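Local coordinates for protein alpha-rhamnosidase (Dictyoglomus thermophilum, PDB 6I60) that probably hydrolyses terminal non-reducing alpha-L-rhamnose residues from alpha-L-rhamnosides, releasing L-rhamnose, at residues P218-R226 with R253-D261; S464-N472 with D856-N865. One frame throughout, in Å; residues are numbered along the deposited sequence.

Contact 1: residues P218-R226 with R253-D261; sequences PGQTDYKKR and RYVKEYGYD
Tyr260 presents one face to the edge of Tyr223, while the carbonyl O of Tyr258 lies over the rim of its opposite face. The two rings, Tyr223 and Tyr260, make a T-shaped (edge-to-face) pair with planes at 74°, and Tyr223 CD2 comes to 3.7 Å from Tyr260 CZ. Tyr223 is also a receiving ring: Tyr254 turns an edge toward its face in an offset edge-to-face pair, with Tyr254 CD1 3.6 Å from Tyr223 CD2. The carbonyl O of Thr221 sits over the centre of a Tyr223 face, and Arg253 CB lies at its edge. Tyr260 CB in turn covers the centre of a Tyr254 face, and the three rings form an aromatic cluster beside Leu199 of strand 189-199.

Three polar contacts accompany this cluster, which joins two loops of the rhamnosidase N-terminal domain. Asp222 makes an Asx turn, its OD1 accepting from the backbone N of Lys224 at 3.2 Å, from above the carboxylate plane. The same OD1 also receives a weak bond from Tyr260 OH at 3.3 Å. Replacing Tyr260 by an alanine would probably leave the edge of Tyr223 without the face it rests on and Asp222 without this hydroxyl donor. The extended chain of Lys224 brings NZ to a lone pair of Gly259 O, 3.0 Å away in the carbonyl plane. A bend at chi2 (-107°) carries the Arg253 chain to the Gln220 amide, where NE makes a weak 3.1 Å bond to OE1. Away from the rings, Arg226 forms salt bridges to Asp533 and Asp536, anchoring 218-226 against the end of helix 524-535.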
ATOM      1  N   PRO A 218      -3.580   1.638  16.335  1.00 54.28           N
ATOM      2  CA  PRO A 218      -3.857   0.750  15.203  1.00 51.55           C
ATOM      3  C   PRO A 218      -4.018   1.490  13.879  1.00 56.07           C
ATOM      4  O   PRO A 218      -3.765   2.693  13.804  1.00 55.15           O
ATOM      5  CB  PRO A 218      -5.169   0.084  15.608  1.00 60.54           C
ATOM      6  CG  PRO A 218      -5.870   1.132  16.406  1.00 58.01           C
ATOM      7  CD  PRO A 218      -4.800   1.929  17.112  1.00 53.16           C
ATOM      8  N   GLY A 219      -4.446   0.762  12.845  1.00 59.69           N
ATOM      9  CA  GLY A 219      -4.642   1.367  11.548  1.00 64.81           C
ATOM     10  C   GLY A 219      -5.887   2.235  11.482  1.00 62.68           C
ATOM     11  O   GLY A 219      -6.840   2.078  12.245  1.00 57.94           O
ATOM     12  N   GLN A 220      -5.867   3.169  10.538  1.00 60.87           N
ATOM     13  CA  GLN A 220      -6.975   4.098  10.357  1.00 59.07           C
ATOM     14  C   GLN A 220      -8.123   3.395   9.643  1.00 55.44           C
ATOM     15  O   GLN A 220      -7.963   2.919   8.514  1.00 58.28           O
ATOM     16  CB  GLN A 220      -6.516   5.321   9.568  1.00 59.23           C
ATOM     17  CG  GLN A 220      -5.244   5.955  10.098  1.00 53.39           C
ATOM     18  CD  GLN A 220      -4.858   7.203   9.332  1.00 55.70           C
ATOM     19  OE1 GLN A 220      -5.600   7.668   8.464  1.00 55.00           O
ATOM     20  NE2 GLN A 220      -3.692   7.754   9.649  1.00 54.42           N
ATOM     21  N   THR A 221      -9.276   3.326  10.304  1.00 56.03           N
ATOM     22  CA  THR A 221     -10.493   2.792   9.714  1.00 54.67           C
ATOM     23  C   THR A 221     -11.666   3.642  10.175  1.00 53.46           C
ATOM     24  O   THR A 221     -11.520   4.538  11.010  1.00 52.04           O
ATOM     25  CB  THR A 221     -10.733   1.326  10.104  1.00 55.22           C
ATOM     26  OG1 THR A 221     -10.496   1.156  11.507  1.00 51.95           O
ATOM     27  CG2 THR A 221      -9.816   0.402   9.319  1.00 65.65           C
ATOM     28  N   ASP A 222     -12.838   3.357   9.620  1.00 53.20           N
ATOM     29  CA  ASP A 222     -14.074   3.956  10.115  1.00 55.65           C
ATOM     30  C   ASP A 222     -14.387   3.327  11.467  1.00 65.37           C
ATOM     31  O   ASP A 222     -14.980   2.247  11.542  1.00 62.30           O
ATOM     32  CB  ASP A 222     -15.211   3.746   9.123  1.00 60.20           C
ATOM     33  CG  ASP A 222     -16.486   4.456   9.539  1.00 64.47           C
ATOM     34  OD1 ASP A 222     -16.535   4.976  10.675  1.00 57.71           O
ATOM     35  OD2 ASP A 222     -17.438   4.495   8.730  1.00 67.06           O
ATOM     36  N   TYR A 223     -13.976   4.001  12.546  1.00 61.15           N
ATOM     37  CA  TYR A 223     -14.090   3.420  13.881  1.00 59.66           C
ATOM     38  C   TYR A 223     -15.536   3.168  14.286  1.00 58.17           C
ATOM     39  O   TYR A 223     -15.783   2.372  15.198  1.00 57.45           O
ATOM     40  CB  TYR A 223     -13.402   4.324  14.907  1.00 57.39           C
ATOM     41  CG  TYR A 223     -11.952   4.623  14.589  1.00 58.85           C
ATOM     42  CD1 TYR A 223     -10.975   3.642  14.711  1.00 59.09           C
ATOM     43  CD2 TYR A 223     -11.560   5.886  14.160  1.00 57.64           C
ATOM     44  CE1 TYR A 223      -9.648   3.911  14.417  1.00 56.93           C
ATOM     45  CE2 TYR A 223     -10.236   6.164  13.863  1.00 56.10           C
ATOM     46  CZ  TYR A 223      -9.285   5.173  13.994  1.00 56.65           C
ATOM     47  OH  TYR A 223      -7.968   5.447  13.700  1.00 55.42           O
ATOM     48  N   LYS A 224     -16.496   3.821  13.626  1.00 55.53           N
ATOM     49  CA  LYS A 224     -17.898   3.548  13.918  1.00 59.59           C
ATOM     50  C   LYS A 224     -18.343   2.214  13.330  1.00 61.39           C
ATOM     51  O   LYS A 224     -19.290   1.601  13.835  1.00 60.86           O
ATOM     52  CB  LYS A 224     -18.775   4.681  13.387  1.00 52.47           C
ATOM     53  CG  LYS A 224     -19.011   5.804  14.385  1.00 55.08           C
ATOM     54  CD  LYS A 224     -19.821   6.929  13.762  1.00 57.67           C
ATOM     55  CE  LYS A 224     -20.146   8.007  14.781  1.00 50.92           C
ATOM     56  NZ  LYS A 224     -20.540   9.281  14.120  1.00 66.40           N
ATOM     57  N   LYS A 225     -17.677   1.748  12.275  1.00 59.58           N
ATOM     58  CA  LYS A 225     -18.035   0.491  11.630  1.00 56.10           C
ATOM     59  C   LYS A 225     -17.098  -0.656  11.978  1.00 59.05           C
ATOM     60  O   LYS A 225     -17.516  -1.817  11.926  1.00 56.94           O
ATOM     61  CB  LYS A 225     -18.067   0.668  10.107  1.00 55.26           C
ATOM     62  CG  LYS A 225     -19.243   1.490   9.600  1.00 52.58           C
ATOM     63  CD  LYS A 225     -20.163   0.652   8.722  1.00 62.52           C
ATOM     64  CE  LYS A 225     -21.469   1.377   8.426  1.00 67.66           C
ATOM     65  NZ  LYS A 225     -22.642   0.455   8.443  1.00 66.51           N
ATOM     66  N   ARG A 226     -15.848  -0.367  12.338  1.00 63.77           N
ATOM     67  CA  ARG A 226     -14.893  -1.422  12.647  1.00 62.19           C
ATOM     68  C   ARG A 226     -13.683  -0.814  13.338  1.00 58.24           C
ATOM     69  O   ARG A 226     -13.244   0.279  12.975  1.00 57.18           O
ATOM     70  CB  ARG A 226     -14.463  -2.165  11.376  1.00 57.72           C
ATOM     71  CG  ARG A 226     -13.020  -2.630  11.374  1.00 60.86           C
ATOM     72  CD  ARG A 226     -12.762  -3.531  10.189  1.00 66.61           C
ATOM     73  NE  ARG A 226     -13.251  -2.914   8.965  1.00 66.64           N
ATOM     74  CZ  ARG A 226     -12.538  -2.793   7.854  1.00 67.14           C
ATOM     75  NH1 ARG A 226     -11.297  -3.256   7.800  1.00 60.74           N
ATOM     76  NH2 ARG A 226     -13.074  -2.209   6.795  1.00 70.12           N
ATOM     77  N   ARG A 253      -6.812   9.846  14.439  1.00 56.59           N
ATOM     78  CA  ARG A 253      -8.005  10.129  13.656  1.00 54.35           C
ATOM     79  C   ARG A 253      -9.289  10.030  14.468  1.00 52.48           C
ATOM     80  O   ARG A 253     -10.343  10.456  13.983  1.00 50.69           O
ATOM     81  CB  ARG A 253      -8.081   9.181  12.454  1.00 50.27           C
ATOM     82  CG  ARG A 253      -7.121   9.545  11.336  1.00 49.88           C
ATOM     83  CD  ARG A 253      -7.872  10.128  10.157  1.00 54.12           C
ATOM     84  NE  ARG A 253      -7.000  10.432   9.027  1.00 59.15           N
ATOM     85  CZ  ARG A 253      -6.425  11.613   8.822  1.00 58.20           C
ATOM     86  NH1 ARG A 253      -6.628  12.608   9.675  1.00 59.40           N
ATOM     87  NH2 ARG A 253      -5.650  11.801   7.764  1.00 54.89           N
ATOM     88  N   TYR A 254      -9.228   9.486  15.683  1.00 57.96           N
ATOM     89  CA  TYR A 254     -10.388   9.421  16.573  1.00 58.85           C
ATOM     90  C   TYR A 254     -10.544  10.781  17.246  1.00 55.49           C
ATOM     91  O   TYR A 254     -10.203  10.984  18.414  1.00 58.71           O
ATOM     92  CB  TYR A 254     -10.224   8.300  17.593  1.00 62.81           C
ATOM     93  CG  TYR A 254     -11.522   7.814  18.202  1.00 60.40           C
ATOM     94  CD1 TYR A 254     -12.379   6.987  17.488  1.00 57.46           C
ATOM     95  CD2 TYR A 254     -11.884   8.174  19.495  1.00 61.56           C
ATOM     96  CE1 TYR A 254     -13.566   6.537  18.042  1.00 62.67           C
ATOM     97  CE2 TYR A 254     -13.068   7.730  20.058  1.00 61.94           C
ATOM     98  CZ  TYR A 254     -13.905   6.910  19.326  1.00 64.94           C
ATOM     99  OH  TYR A 254     -15.085   6.462  19.875  1.00 61.39           O
ATOM    100  N   VAL A 255     -11.067  11.737  16.479  1.00 57.44           N
ATOM    101  CA  VAL A 255     -11.232  13.107  16.938  1.00 59.91           C
ATOM    102  C   VAL A 255     -12.658  13.555  16.653  1.00 61.88           C
ATOM    103  O   VAL A 255     -13.368  12.971  15.830  1.00 58.01           O
ATOM    104  CB  VAL A 255     -10.218  14.067  16.279  1.00 61.80           C
ATOM    105  CG1 VAL A 255      -8.882  14.012  17.006  1.00 53.15           C
ATOM    106  CG2 VAL A 255     -10.043  13.719  14.814  1.00 59.73           C
ATOM    107  N   LYS A 256     -13.070  14.621  17.346  1.00 66.47           N
ATOM    108  CA  LYS A 256     -14.460  15.062  17.280  1.00 61.74           C
ATOM    109  C   LYS A 256     -14.824  15.624  15.912  1.00 56.60           C
ATOM    110  O   LYS A 256     -15.997  15.590  15.526  1.00 61.63           O
ATOM    111  CB  LYS A 256     -14.729  16.103  18.367  1.00 65.63           C
ATOM    112  CG  LYS A 256     -15.560  15.584  19.530  1.00 71.92           C
ATOM    113  CD  LYS A 256     -17.027  15.943  19.365  1.00 75.82           C
ATOM    114  CE  LYS A 256     -17.418  17.104  20.264  1.00 76.77           C
ATOM    115  NZ  LYS A 256     -18.773  17.630  19.933  1.00 85.80           N
ATOM    116  N   GLU A 257     -13.846  16.143  15.165  1.00 59.38           N
ATOM    117  CA  GLU A 257     -14.160  16.764  13.882  1.00 64.39           C
ATOM    118  C   GLU A 257     -14.676  15.751  12.870  1.00 61.05           C
ATOM    119  O   GLU A 257     -15.520  16.091  12.033  1.00 60.12           O
ATOM    120  CB  GLU A 257     -12.931  17.489  13.331  1.00 69.44           C
ATOM    121  CG  GLU A 257     -11.669  16.644  13.296  1.00 61.05           C
ATOM    122  CD  GLU A 257     -10.632  17.104  14.303  1.00 68.45           C
ATOM    123  OE1 GLU A 257     -11.022  17.706  15.327  1.00 73.36           O
ATOM    124  OE2 GLU A 257      -9.428  16.864  14.074  1.00 76.63           O
ATOM    125  N   TYR A 258     -14.193  14.512  12.927  1.00 59.47           N
ATOM    126  CA  TYR A 258     -14.627  13.467  12.010  1.00 54.65           C
ATOM    127  C   TYR A 258     -15.817  12.679  12.541  1.00 57.44           C
ATOM    128  O   TYR A 258     -16.190  11.665  11.941  1.00 54.24           O
ATOM    129  CB  TYR A 258     -13.467  12.517  11.705  1.00 54.53           C
ATOM    130  CG  TYR A 258     -12.230  13.212  11.186  1.00 56.41           C
ATOM    131  CD1 TYR A 258     -12.327  14.296  10.324  1.00 53.58           C
ATOM    132  CD2 TYR A 258     -10.961  12.785  11.561  1.00 52.69           C
ATOM    133  CE1 TYR A 258     -11.200  14.935   9.850  1.00 56.68           C
ATOM    134  CE2 TYR A 258      -9.827  13.419  11.090  1.00 55.77           C
ATOM    135  CZ  TYR A 258      -9.953  14.494  10.235  1.00 55.37           C
ATOM    136  OH  TYR A 258      -8.830  15.130   9.763  1.00 58.76           O
ATOM    137  N   GLY A 259     -16.417  13.117  13.645  1.00 55.68           N
ATOM    138  CA  GLY A 259     -17.567  12.436  14.198  1.00 56.37           C
ATOM    139  C   GLY A 259     -17.253  11.370  15.220  1.00 61.57           C
ATOM    140  O   GLY A 259     -17.984  10.376  15.307  1.00 68.79           O
ATOM    141  N   TYR A 260     -16.194  11.538  16.001  1.00 54.09           N
ATOM    142  CA  TYR A 260     -15.791  10.567  17.007  1.00 57.44           C
ATOM    143  C   TYR A 260     -15.756  11.229  18.382  1.00 66.23           C
ATOM    144  O   TYR A 260     -16.088  12.407  18.542  1.00 69.02           O
ATOM    145  CB  TYR A 260     -14.432   9.955  16.656  1.00 56.30           C
ATOM    146  CG  TYR A 260     -14.413   9.228  15.331  1.00 59.35           C
ATOM    147  CD1 TYR A 260     -15.312   8.201  15.069  1.00 57.19           C
ATOM    148  CD2 TYR A 260     -13.497   9.566  14.342  1.00 52.99           C
ATOM    149  CE1 TYR A 260     -15.299   7.533  13.860  1.00 60.16           C
ATOM    150  CE2 TYR A 260     -13.478   8.904  13.129  1.00 50.79           C
ATOM    151  CZ  TYR A 260     -14.381   7.886  12.893  1.00 56.07           C
ATOM    152  OH  TYR A 260     -14.367   7.219  11.690  1.00 50.72           O
ATOM    153  N   ASP A 261     -15.346  10.454  19.378  1.00 65.45           N
ATOM    154  CA  ASP A 261     -15.277  10.890  20.761  1.00 66.10           C
ATOM    155  C   ASP A 261     -13.817  11.101  21.169  1.00 71.43           C
ATOM    156  O   ASP A 261     -12.901  11.035  20.341  1.00 71.04           O
ATOM    157  CB  ASP A 261     -15.981   9.867  21.656  1.00 60.44           C
ATOM    158  CG  ASP A 261     -16.376  10.441  22.999  1.00 70.74           C
ATOM    159  OD1 ASP A 261     -16.403  11.683  23.128  1.00 74.14           O
ATOM    160  OD2 ASP A 261     -16.646   9.649  23.926  1.00 77.59           O
TER

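Contact 2: residues S464-N472 with D856-N865; sequences SNGEFICSN and DLKYAKARLN
Strand 466-470 and strand 859-865 run antiparallel, their directions 175° apart and their axes approaching to 4.6 Å. Glu467 with Arg863 and Ile469 with Lys861 are hydrogen-bonded pairs. In the first, Glu467 N donates to Arg863 O at 2.8 Å, and Arg863 N returns a longer bond to Glu467 O. Between and beside them stand the non-hydrogen-bonded pairs Gly466-Leu864, Phe468-Ala862 and Cys470-Ala860, where CA-H groups approach carbonyl oxygens. Asn865 N to Asn465 O extends the ladder at one end, and a weak bond from Ser471 N to Tyr859 O extends it at the other.

On one face, Glu467 and Arg863 lie side by side and point the same way, with carboxylate and guanidinium planes 88° apart. Their salt bridge is therefore no flat, two-pronged fork: Arg863 NE meets Glu467 OE1 at 2.9 Å from well above the carboxylate plane, and NH2 adds only a weak bond to OE2 at 3.4 Å. A water donates to Glu467 OE1; its link to Lys861 NZ is modelled too short to be relied on. Near the far end, CG of Tyr859 stands between backbone N and carbonyl carbon (chi1 61°), which lays the ring across Ser471; Ser471 CB sits over its face, 3.8 Å from the centroid, in a CH-pi contact. Ser471 OG takes a weak bond from Lys858 N at 3.3 Å. On the other face, Leu857 CD2 packs against Cys470 SG at 3.6 Å.

Asn472 N-caps helix 473-488, bonding to Ile475 N, and Phe468 meets His479 of that helix edge-to-face. Ala862 and Leu864 rest on helix 826-835, while strand 869-877 pairs with the other side of 859-866, and 466-470 is an outermost strand of this antiparallel sheet within the chain.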
ATOM      1  N   SER A 464       9.768  -5.457   0.007  1.00 51.74           N
ATOM      2  CA  SER A 464      10.125  -5.154  -1.371  1.00 44.77           C
ATOM      3  C   SER A 464       9.750  -6.326  -2.269  1.00 50.91           C
ATOM      4  O   SER A 464      10.130  -7.471  -2.002  1.00 52.29           O
ATOM      5  CB  SER A 464      11.617  -4.850  -1.484  1.00 49.79           C
ATOM      6  OG  SER A 464      11.937  -4.365  -2.775  1.00 51.95           O
ATOM      7  N   ASN A 465       9.001  -6.040  -3.332  1.00 49.87           N
ATOM      8  CA  ASN A 465       8.546  -7.076  -4.248  1.00 51.63           C
ATOM      9  C   ASN A 465       9.326  -7.116  -5.553  1.00 57.73           C
ATOM     10  O   ASN A 465       9.441  -8.189  -6.157  1.00 61.09           O
ATOM     11  CB  ASN A 465       7.058  -6.889  -4.566  1.00 55.33           C
ATOM     12  CG  ASN A 465       6.200  -8.022  -4.030  1.00 69.48           C
ATOM     13  OD1 ASN A 465       6.670  -8.866  -3.262  1.00 59.48           O
ATOM     14  ND2 ASN A 465       4.932  -8.047  -4.435  1.00 65.46           N
ATOM     15  N   GLY A 466       9.861  -5.991  -6.006  1.00 54.29           N
ATOM     16  CA  GLY A 466      10.532  -5.949  -7.293  1.00 50.90           C
ATOM     17  C   GLY A 466      11.622  -4.904  -7.329  1.00 55.73           C
ATOM     18  O   GLY A 466      11.540  -3.868  -6.663  1.00 56.65           O
ATOM     19  N   GLU A 467      12.659  -5.189  -8.113  1.00 54.12           N
ATOM     20  CA  GLU A 467      13.712  -4.237  -8.427  1.00 52.41           C
ATOM     21  C   GLU A 467      13.593  -3.810  -9.884  1.00 53.60           C
ATOM     22  O   GLU A 467      12.981  -4.497 -10.707  1.00 50.63           O
ATOM     23  CB  GLU A 467      15.102  -4.837  -8.176  1.00 44.95           C
ATOM     24  CG  GLU A 467      15.341  -5.311  -6.754  1.00 62.89           C
ATOM     25  CD  GLU A 467      16.535  -6.248  -6.644  1.00 73.34           C
ATOM     26  OE1 GLU A 467      16.864  -6.925  -7.643  1.00 70.51           O
ATOM     27  OE2 GLU A 467      17.144  -6.310  -5.556  1.00 76.22           O
ATOM     28  N   PHE A 468      14.186  -2.659 -10.198  1.00 51.51           N
ATOM     29  CA  PHE A 468      14.248  -2.192 -11.578  1.00 48.41           C
ATOM     30  C   PHE A 468      15.426  -1.245 -11.736  1.00 53.04           C
ATOM     31  O   PHE A 468      15.626  -0.357 -10.902  1.00 56.58           O
ATOM     32  CB  PHE A 468      12.955  -1.489 -11.999  1.00 44.63           C
ATOM     33  CG  PHE A 468      13.063  -0.785 -13.322  1.00 50.96           C
ATOM     34  CD1 PHE A 468      13.049  -1.504 -14.506  1.00 54.14           C
ATOM     35  CD2 PHE A 468      13.198   0.593 -13.383  1.00 50.71           C
ATOM     36  CE1 PHE A 468      13.156  -0.864 -15.726  1.00 42.97           C
ATOM     37  CE2 PHE A 468      13.306   1.238 -14.601  1.00 46.54           C
ATOM     38  CZ  PHE A 468      13.285   0.507 -15.773  1.00 41.88           C
ATOM     39  N   ILE A 469      16.192  -1.430 -12.809  1.00 48.35           N
ATOM     40  CA  ILE A 469      17.305  -0.552 -13.140  1.00 48.43           C
ATOM     41  C   ILE A 469      17.372  -0.412 -14.655  1.00 53.69           C
ATOM     42  O   ILE A 469      17.070  -1.347 -15.403  1.00 52.76           O
ATOM     43  CB  ILE A 469      18.646  -1.063 -12.559  1.00 45.99           C
ATOM     44  CG1 ILE A 469      19.718   0.031 -12.633  1.00 51.06           C
ATOM     45  CG2 ILE A 469      19.095  -2.341 -13.259  1.00 46.93           C
ATOM     46  CD1 ILE A 469      20.893  -0.189 -11.700  1.00 50.68           C
ATOM     47  N   CYS A 470      17.757   0.779 -15.104  1.00 50.69           N
ATOM     48  CA  CYS A 470      17.751   1.122 -16.515  1.00 47.85           C
ATOM     49  C   CYS A 470      19.129   1.614 -16.930  1.00 53.15           C
ATOM     50  O   CYS A 470      19.955   1.997 -16.097  1.00 53.13           O
ATOM     51  CB  CYS A 470      16.702   2.202 -16.814  1.00 40.14           C
ATOM     52  SG  CYS A 470      15.977   2.117 -18.450  1.00 62.99           S
ATOM     53  N   SER A 471      19.370   1.592 -18.242  1.00 51.10           N
ATOM     54  CA  SER A 471      20.540   2.264 -18.793  1.00 48.84           C
ATOM     55  C   SER A 471      20.371   3.778 -18.788  1.00 49.52           C
ATOM     56  O   SER A 471      21.372   4.504 -18.818  1.00 47.88           O
ATOM     57  CB  SER A 471      20.812   1.759 -20.212  1.00 46.28           C
ATOM     58  OG  SER A 471      21.367   2.775 -21.028  1.00 55.74           O
ATOM     59  N   ASN A 472      19.133   4.262 -18.744  1.00 48.44           N
ATOM     60  CA  ASN A 472      18.837   5.688 -18.665  1.00 50.79           C
ATOM     61  C   ASN A 472      18.782   6.092 -17.195  1.00 50.70           C
ATOM     62  O   ASN A 472      17.982   5.546 -16.428  1.00 53.81           O
ATOM     63  CB  ASN A 472      17.515   5.989 -19.377  1.00 49.58           C
ATOM     64  CG  ASN A 472      17.112   7.453 -19.299  1.00 46.99           C
ATOM     65  OD1 ASN A 472      16.787   7.965 -18.230  1.00 50.95           O
ATOM     66  ND2 ASN A 472      17.109   8.126 -20.445  1.00 46.52           N
ATOM     67  N   ASP A 856      18.043   5.201 -26.916  1.00 54.20           N
ATOM     68  CA  ASP A 856      19.446   4.859 -26.719  1.00 53.24           C
ATOM     69  C   ASP A 856      19.648   3.936 -25.521  1.00 54.49           C
ATOM     70  O   ASP A 856      20.707   3.966 -24.885  1.00 59.00           O
ATOM     71  CB  ASP A 856      20.284   6.128 -26.563  1.00 53.89           C
ATOM     72  CG  ASP A 856      19.709   7.085 -25.534  1.00 62.82           C
ATOM     73  OD1 ASP A 856      18.508   6.968 -25.216  1.00 65.99           O
ATOM     74  OD2 ASP A 856      20.460   7.954 -25.042  1.00 68.58           O
ATOM     75  N   LEU A 857      18.649   3.118 -25.200  1.00 53.92           N
ATOM     76  CA  LEU A 857      18.765   2.195 -24.081  1.00 55.01           C
ATOM     77  C   LEU A 857      19.740   1.073 -24.413  1.00 56.76           C
ATOM     78  O   LEU A 857      19.741   0.535 -25.524  1.00 60.24           O
ATOM     79  CB  LEU A 857      17.398   1.609 -23.728  1.00 52.50           C
ATOM     80  CG  LEU A 857      16.418   2.540 -23.014  1.00 50.14           C
ATOM     81  CD1 LEU A 857      15.125   1.810 -22.685  1.00 53.76           C
ATOM     82  CD2 LEU A 857      17.047   3.120 -21.758  1.00 44.31           C
ATOM     83  N   LYS A 858      20.577   0.721 -23.437  1.00 57.36           N
ATOM     84  CA  LYS A 858      21.549  -0.350 -23.597  1.00 54.34           C
ATOM     85  C   LYS A 858      21.232  -1.586 -22.770  1.00 54.18           C
ATOM     86  O   LYS A 858      21.540  -2.697 -23.205  1.00 55.65           O
ATOM     87  CB  LYS A 858      22.954   0.146 -23.231  1.00 54.00           C
ATOM     88  CG  LYS A 858      23.379   1.408 -23.967  1.00 58.57           C
ATOM     89  CD  LYS A 858      24.866   1.683 -23.787  1.00 72.01           C
ATOM     90  CE  LYS A 858      25.125   2.605 -22.603  1.00 64.86           C
ATOM     91  NZ  LYS A 858      24.989   4.043 -22.974  1.00 68.81           N
ATOM     92  N   TYR A 859      20.621  -1.423 -21.599  1.00 55.15           N
ATOM     93  CA  TYR A 859      20.275  -2.552 -20.750  1.00 54.80           C
ATOM     94  C   TYR A 859      19.090  -2.172 -19.873  1.00 52.36           C
ATOM     95  O   TYR A 859      18.778  -0.992 -19.695  1.00 53.72           O
ATOM     96  CB  TYR A 859      21.464  -2.994 -19.883  1.00 51.47           C
ATOM     97  CG  TYR A 859      21.971  -1.922 -18.943  1.00 54.70           C
ATOM     98  CD1 TYR A 859      21.391  -1.734 -17.695  1.00 57.90           C
ATOM     99  CD2 TYR A 859      23.030  -1.096 -19.303  1.00 55.23           C
ATOM    100  CE1 TYR A 859      21.844  -0.754 -16.835  1.00 58.54           C
ATOM    101  CE2 TYR A 859      23.495  -0.113 -18.445  1.00 52.56           C
ATOM    102  CZ  TYR A 859      22.898   0.052 -17.212  1.00 55.95           C
ATOM    103  OH  TYR A 859      23.350   1.025 -16.351  1.00 57.68           O
ATOM    104  N   ALA A 860      18.438  -3.194 -19.321  1.00 51.00           N
ATOM    105  CA  ALA A 860      17.340  -3.013 -18.381  1.00 52.60           C
ATOM    106  C   ALA A 860      17.038  -4.352 -17.726  1.00 52.37           C
ATOM    107  O   ALA A 860      17.153  -5.398 -18.370  1.00 52.06           O
ATOM    108  CB  ALA A 860      16.084  -2.467 -19.073  1.00 48.93           C
ATOM    109  N   LYS A 861      16.656  -4.313 -16.452  1.00 50.92           N
ATOM    110  CA  LYS A 861      16.331  -5.531 -15.726  1.00 48.95           C
ATOM    111  C   LYS A 861      15.216  -5.255 -14.730  1.00 49.77           C
ATOM    112  O   LYS A 861      15.213  -4.217 -14.062  1.00 57.23           O
ATOM    113  CB  LYS A 861      17.547  -6.096 -14.982  1.00 46.68           C
ATOM    114  CG  LYS A 861      17.168  -7.054 -13.857  1.00 51.20           C
ATOM    115  CD  LYS A 861      18.273  -7.213 -12.839  1.00 56.12           C
ATOM    116  CE  LYS A 861      18.121  -8.515 -12.066  1.00 62.77           C
ATOM    117  NZ  LYS A 861      19.359  -8.879 -11.316  1.00 60.21           N
ATOM    118  N   ALA A 862      14.275  -6.192 -14.638  1.00 41.22           N
ATOM    119  CA  ALA A 862      13.275  -6.205 -13.579  1.00 44.55           C
ATOM    120  C   ALA A 862      13.289  -7.580 -12.935  1.00 48.29           C
ATOM    121  O   ALA A 862      13.147  -8.592 -13.628  1.00 54.82           O
ATOM    122  CB  ALA A 862      11.882  -5.875 -14.119  1.00 49.44           C
ATOM    123  N   ARG A 863      13.475  -7.620 -11.619  1.00 51.39           N
ATOM    124  CA  ARG A 863      13.421  -8.858 -10.852  1.00 54.68           C
ATOM    125  C   ARG A 863      12.303  -8.730  -9.828  1.00 59.20           C
ATOM    126  O   ARG A 863      12.342  -7.840  -8.973  1.00 61.22           O
ATOM    127  CB  ARG A 863      14.757  -9.147 -10.164  1.00 52.38           C
ATOM    128  CG  ARG A 863      14.724 -10.348  -9.234  1.00 55.18           C
ATOM    129  CD  ARG A 863      16.042 -10.532  -8.498  1.00 62.71           C
ATOM    130  NE  ARG A 863      16.111  -9.736  -7.274  1.00 76.93           N
ATOM    131  CZ  ARG A 863      15.520 -10.066  -6.128  1.00 84.42           C
ATOM    132  NH1 ARG A 863      14.805 -11.181  -6.041  1.00 87.27           N
ATOM    133  NH2 ARG A 863      15.641  -9.279  -5.067  1.00 81.11           N
ATOM    134  N   LEU A 864      11.309  -9.611  -9.918  1.00 56.42           N
ATOM    135  CA  LEU A 864      10.144  -9.573  -9.049  1.00 47.44           C
ATOM    136  C   LEU A 864      10.069 -10.839  -8.207  1.00 51.40           C
ATOM    137  O   LEU A 864      10.448 -11.926  -8.651  1.00 58.09           O
ATOM    138  CB  LEU A 864       8.846  -9.424  -9.855  1.00 52.26           C
ATOM    139  CG  LEU A 864       8.859  -8.483 -11.061  1.00 51.40           C
ATOM    140  CD1 LEU A 864       7.778  -8.869 -12.059  1.00 47.83           C
ATOM    141  CD2 LEU A 864       8.681  -7.047 -10.610  1.00 51.78           C
ATOM    142  N   ASN A 865       9.573 -10.686  -6.982  1.00 49.92           N
ATOM    143  CA  ASN A 865       9.267 -11.809  -6.099  1.00 53.81           C
ATOM    144  C   ASN A 865       7.747 -11.904  -6.016  1.00 51.62           C
ATOM    145  O   ASN A 865       7.115 -11.205  -5.220  1.00 55.85           O
ATOM    146  CB  ASN A 865       9.900 -11.623  -4.724  1.00 54.65           C
ATOM    147  CG  ASN A 865       9.549 -12.743  -3.763  1.00 61.42           C
ATOM    148  OD1 ASN A 865       9.929 -13.897  -3.969  1.00 60.46           O
ATOM    149  ND2 ASN A 865       8.820 -12.409  -2.704  1.00 60.59           N
TER
HETATM  150  O   HOH W   1      18.862  -9.045  -8.893  1.00 59.39           O

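In the fold
From the N terminus, contact 1 comes first, closing a short loop of 26 intervening residues that carries strands 226-233 and 242-250. It ties together two connections within the N-terminal rhamnosidase domain, on the side facing helix 524-535. Contact 2 opens only after that loop is complete, so the two neither nest nor cross but stand in series. Its loop is far longer: 383 residues, nearly half of them helical, holding most of the six-hairpin glycosidase domain. Closing it joins the start of that domain to the C-terminal one. The centres lie about 41 Å apart on opposite sides of the molecule's centre.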